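Local coordinates for protein TetR family Transcriptional regulator (Streptococcus agalactiae 2603V/R, PDB 3KKC) that probably binds DNA and regulates transcription, as a TetR-family member with an N-terminal helix-turn-helix domain, at residues T13-I22 / H52-L63. Numbering follows the deposited sequence.
Sequences TKVAIYNAFI and HYESKEVLLKEL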
loop_
_atom_site.group_PDB
_atom_site.type_symbol
_atom_site.label_atom_id
_atom_site.label_comp_id
_atom_site.label_asym_id
_atom_site.label_seq_id
_atom_site.Cartn_x
_atom_site.Cartn_y
_atom_site.Cartn_z
ATOM N N THR A 13 12.825 18.125 30.279
ATOM C CA THR A 13 12.750 16.670 30.283
ATOM C C THR A 13 11.630 16.135 29.382
ATOM O O THR A 13 11.731 15.020 28.866
ATOM C CB THR A 13 12.706 16.001 31.720
ATOM O OG1 THR A 13 11.853 16.739 32.603
ATOM C CG2 THR A 13 14.106 15.889 32.322
ATOM N N LYS A 14 10.572 16.918 29.186
ATOM C CA LYS A 14 9.482 16.483 28.316
ATOM C C LYS A 14 9.996 16.475 26.879
ATOM O O LYS A 14 9.777 15.529 26.127
ATOM C CB LYS A 14 8.244 17.371 28.473
ATOM C CG LYS A 14 6.999 16.590 28.880
ATOM C CD LYS A 14 5.739 17.458 28.894
ATOM C CE LYS A 14 5.525 18.204 27.558
ATOM N NZ LYS A 14 4.368 17.741 26.687
ATOM N N VAL A 15 10.721 17.522 26.520
ATOM C CA VAL A 15 11.363 17.613 25.214
ATOM C C VAL A 15 12.400 16.510 24.982
ATOM O O VAL A 15 12.516 16.013 23.873
ATOM C CB VAL A 15 12.003 19.000 25.010
ATOM C CG1 VAL A 15 13.088 18.955 23.912
ATOM C CG2 VAL A 15 10.917 20.037 24.731
ATOM N N ALA A 16 13.142 16.111 26.011
ATOM C CA ALA A 16 14.153 15.063 25.818
ATOM C C ALA A 16 13.523 13.762 25.335
ATOM O O ALA A 16 14.046 13.100 24.435
ATOM C CB ALA A 16 14.955 14.817 27.073
ATOM N N ILE A 17 12.403 13.405 25.952
ATOM C CA ILE A 17 11.636 12.230 25.563
ATOM C C ILE A 17 11.124 12.394 24.127
ATOM O O ILE A 17 11.377 11.551 23.257
ATOM C CB ILE A 17 10.450 12.031 26.528
ATOM C CG1 ILE A 17 10.965 11.944 27.971
ATOM C CG2 ILE A 17 9.591 10.820 26.115
ATOM C CD1 ILE A 17 9.886 12.152 29.000
ATOM N N TYR A 18 10.414 13.495 23.887
ATOM C CA TYR A 18 9.933 13.827 22.559
ATOM C C TYR A 18 11.047 13.585 21.550
ATOM O O TYR A 18 10.894 12.772 20.649
ATOM C CB TYR A 18 9.482 15.284 22.528
ATOM C CG TYR A 18 8.662 15.696 21.317
ATOM C CD1 TYR A 18 7.268 15.646 21.353
ATOM C CD2 TYR A 18 9.276 16.163 20.154
ATOM C CE1 TYR A 18 6.506 16.022 20.278
ATOM C CE2 TYR A 18 8.513 16.547 19.055
ATOM C CZ TYR A 18 7.120 16.470 19.125
ATOM O OH TYR A 18 6.333 16.850 18.052
ATOM N N ASN A 19 12.178 14.268 21.714
ATOM C CA ASN A 19 13.266 14.169 20.731
ATOM C C ASN A 19 13.813 12.737 20.618
ATOM O O ASN A 19 14.159 12.283 19.523
ATOM C CB ASN A 19 14.400 15.200 20.985
ATOM C CG ASN A 19 13.980 16.667 20.693
ATOM O OD1 ASN A 19 13.016 16.953 19.954
ATOM N ND2 ASN A 19 14.723 17.600 21.280
ATOM N N ALA A 20 13.861 12.023 21.739
ATOM C CA ALA A 20 14.297 10.616 21.745
ATOM C C ALA A 20 13.392 9.732 20.888
ATOM O O ALA A 20 13.854 8.882 20.123
ATOM C CB ALA A 20 14.359 10.082 23.162
ATOM N N PHE A 21 12.094 9.943 21.030
ATOM C CA PHE A 21 11.098 9.205 20.273
ATOM C C PHE A 21 11.285 9.414 18.763
ATOM O O PHE A 21 11.207 8.478 17.986
ATOM C CB PHE A 21 9.714 9.669 20.725
ATOM C CG PHE A 21 8.576 8.982 20.036
ATOM C CD1 PHE A 21 8.399 7.604 20.163
ATOM C CD2 PHE A 21 7.651 9.714 19.323
ATOM C CE1 PHE A 21 7.355 6.986 19.554
ATOM C CE2 PHE A 21 6.581 9.089 18.712
ATOM C CZ PHE A 21 6.436 7.728 18.813
ATOM N N ILE A 22 11.561 10.651 18.362
ATOM C CA ILE A 22 11.798 10.982 16.967
ATOM C C ILE A 22 13.078 10.333 16.427
ATOM O O ILE A 22 13.082 9.772 15.334
ATOM C CB ILE A 22 11.824 12.515 16.767
ATOM C CG1 ILE A 22 10.411 13.087 16.953
ATOM C CG2 ILE A 22 12.363 12.892 15.381
ATOM C CD1 ILE A 22 10.341 14.582 16.726
ATOM N N HIS A 52 4.287 12.240 32.115
ATOM C CA HIS A 52 4.068 13.128 30.974
ATOM C C HIS A 52 3.262 12.463 29.864
ATOM O O HIS A 52 2.548 13.139 29.118
ATOM C CB HIS A 52 5.400 13.591 30.395
ATOM C CG HIS A 52 6.097 14.610 31.233
ATOM N ND1 HIS A 52 7.374 14.427 31.716
ATOM C CD2 HIS A 52 5.693 15.823 31.680
ATOM C CE1 HIS A 52 7.730 15.488 32.420
ATOM N NE2 HIS A 52 6.728 16.348 32.411
ATOM N N TYR A 53 3.391 11.142 29.759
ATOM C CA TYR A 53 2.803 10.382 28.665
ATOM C C TYR A 53 2.155 9.115 29.164
ATOM O O TYR A 53 2.845 8.186 29.575
ATOM C CB TYR A 53 3.879 10.019 27.646
ATOM C CG TYR A 53 4.535 11.236 27.043
ATOM C CD1 TYR A 53 3.790 12.151 26.301
ATOM C CD2 TYR A 53 5.893 11.480 27.224
ATOM C CE1 TYR A 53 4.377 13.262 25.766
ATOM C CE2 TYR A 53 6.489 12.590 26.686
ATOM C CZ TYR A 53 5.727 13.474 25.961
ATOM O OH TYR A 53 6.317 14.581 25.422
ATOM N N GLU A 54 0.828 9.081 29.120
ATOM C CA GLU A 54 0.060 7.901 29.504
ATOM C C GLU A 54 0.644 6.593 28.955
ATOM O O GLU A 54 0.525 5.545 29.585
ATOM C CB GLU A 54 -1.389 8.060 29.040
ATOM C CG GLU A 54 -2.268 6.829 29.257
ATOM C CD GLU A 54 -3.389 6.722 28.220
ATOM O OE1 GLU A 54 -3.294 7.395 27.162
ATOM O OE2 GLU A 54 -4.359 5.958 28.462
ATOM N N SER A 55 1.268 6.658 27.781
ATOM C CA SER A 55 1.809 5.477 27.121
ATOM C C SER A 55 2.508 5.878 25.840
ATOM O O SER A 55 2.453 7.037 25.439
ATOM C CB SER A 55 0.681 4.541 26.739
ATOM O OG SER A 55 -0.117 5.154 25.750
ATOM N N LYS A 56 3.137 4.917 25.173
ATOM C CA LYS A 56 3.798 5.232 23.916
ATOM C C LYS A 56 2.788 5.796 22.925
ATOM O O LYS A 56 3.145 6.572 22.049
ATOM C CB LYS A 56 4.480 4.003 23.316
ATOM C CG LYS A 56 3.506 3.007 22.735
ATOM C CD LYS A 56 4.224 1.831 22.099
ATOM C CE LYS A 56 5.573 2.247 21.539
ATOM N NZ LYS A 56 6.005 1.253 20.515
ATOM N N GLU A 57 1.521 5.418 23.067
ATOM C CA GLU A 57 0.548 5.734 22.020
ATOM C C GLU A 57 0.282 7.227 21.905
ATOM O O GLU A 57 0.028 7.738 20.807
ATOM C CB GLU A 57 -0.755 4.950 22.186
ATOM C CG GLU A 57 -1.195 4.255 20.902
ATOM C CD GLU A 57 -1.368 2.741 21.064
ATOM O OE1 GLU A 57 -1.893 2.301 22.116
ATOM O OE2 GLU A 57 -0.989 1.990 20.130
ATOM N N VAL A 58 0.358 7.935 23.023
ATOM C CA VAL A 58 0.134 9.374 22.962
ATOM C C VAL A 58 1.332 10.190 22.447
ATOM O O VAL A 58 1.188 11.376 22.189
ATOM C CB VAL A 58 -0.425 9.953 24.278
ATOM C CG1 VAL A 58 -1.678 9.175 24.685
ATOM C CG2 VAL A 58 0.623 9.920 25.365
ATOM N N LEU A 59 2.494 9.559 22.279
ATOM C CA LEU A 59 3.625 10.230 21.632
ATOM C C LEU A 59 3.394 10.251 20.142
ATOM O O LEU A 59 3.632 11.258 19.478
ATOM C CB LEU A 59 4.955 9.521 21.882
ATOM C CG LEU A 59 5.578 9.595 23.266
ATOM C CD1 LEU A 59 4.987 8.487 24.095
ATOM C CD2 LEU A 59 7.083 9.444 23.160
ATOM N N LEU A 60 2.956 9.120 19.611
ATOM C CA LEU A 60 2.659 9.034 18.198
ATOM C C LEU A 60 1.580 10.054 17.867
ATOM O O LEU A 60 1.694 10.819 16.896
ATOM C CB LEU A 60 2.177 7.642 17.843
ATOM C CG LEU A 60 2.169 7.532 16.340
ATOM C CD1 LEU A 60 3.555 7.854 15.859
ATOM C CD2 LEU A 60 1.766 6.149 15.928
ATOM N N LYS A 61 0.542 10.064 18.699
ATOM C CA LYS A 61 -0.596 10.957 18.527
ATOM C C LYS A 61 -0.130 12.427 18.561
ATOM O O LYS A 61 -0.224 13.132 17.555
ATOM C CB LYS A 61 -1.644 10.645 19.596
ATOM C CG LYS A 61 -2.761 11.661 19.783
ATOM C CD LYS A 61 -3.081 11.767 21.291
ATOM C CE LYS A 61 -4.365 12.529 21.590
ATOM N NZ LYS A 61 -5.464 12.096 20.679
ATOM N N GLU A 62 0.379 12.874 19.707
ATOM C CA GLU A 62 1.031 14.181 19.815
ATOM C C GLU A 62 1.952 14.500 18.627
ATOM O O GLU A 62 1.742 15.495 17.936
ATOM C CB GLU A 62 1.833 14.279 21.107
ATOM C CG GLU A 62 0.988 14.396 22.353
ATOM C CD GLU A 62 1.733 15.077 23.476
ATOM O OE1 GLU A 62 2.872 15.547 23.228
ATOM O OE2 GLU A 62 1.179 15.149 24.597
ATOM N N LEU A 63 2.963 13.659 18.395
ATOM C CA LEU A 63 3.863 13.839 17.258
ATOM C C LEU A 63 3.084 14.156 15.970
ATOM O O LEU A 63 3.081 15.297 15.534
ATOM C CB LEU A 63 4.811 12.647 17.081
ATOM C CG LEU A 63 5.743 12.703 15.863
ATOM C CD1 LEU A 63 6.527 13.980 15.884
ATOM C CD2 LEU A 63 6.700 11.513 15.801
#
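The hydroxyl of Tyr18 is hydrogen-bonded to Asp66 OD2 farther along helix 57-71, and Leu63 CD1 packs against that end of the ring, 3.6 Å from Tyr18 OH. CG anti to the backbone N (chi1 -166°) carries the Tyr18 ring toward Leu63. One turn on, Phe21 presents a ring face to Leu59: CB of Leu59 stands 3.7 Å from the Phe21 ring centroid in a CH-pi contact, 16° off the ring normal and displaced from the centre toward the rim, while Leu59 CD2 lies 3.5 Å from Phe21 CG. Leu63 CD2 approaches the Phe21 ring obliquely, 3.8 Å from Phe21 CE2; the other branch of this leucine, CD1, meets Ile22 CD1.

The axes of segments 13-22 and 57-63 cross at -86° and approach to 10.9 Å. This joins the first helix of the TetR-type DNA-binding domain to helix 57-71, which follows the predicted helix-turn-helix motif and carries His70, one of three nickel-binding histidines. The metal lies about 13 Å from the Tyr18 side chain.

The side chains of Tyr53, at the end of that motif, and Ile17 lie alongside each other, pointing opposite ways, with Ile17 CG2 3.6 Å from Tyr53 CE2. Leu59 CG sits over the centre of one face of the Tyr53 ring and His52 CB over the opposite face. Beyond the contact, Ile17 also packs on Val38, Ala42 and Phe49. Lys14 is bent at its outer torsions, which brings NZ near Glu62; at 4.4 Å from Glu62 OE1, NZ is too distant for a salt bridge, and no hydrogen bond links the two segments.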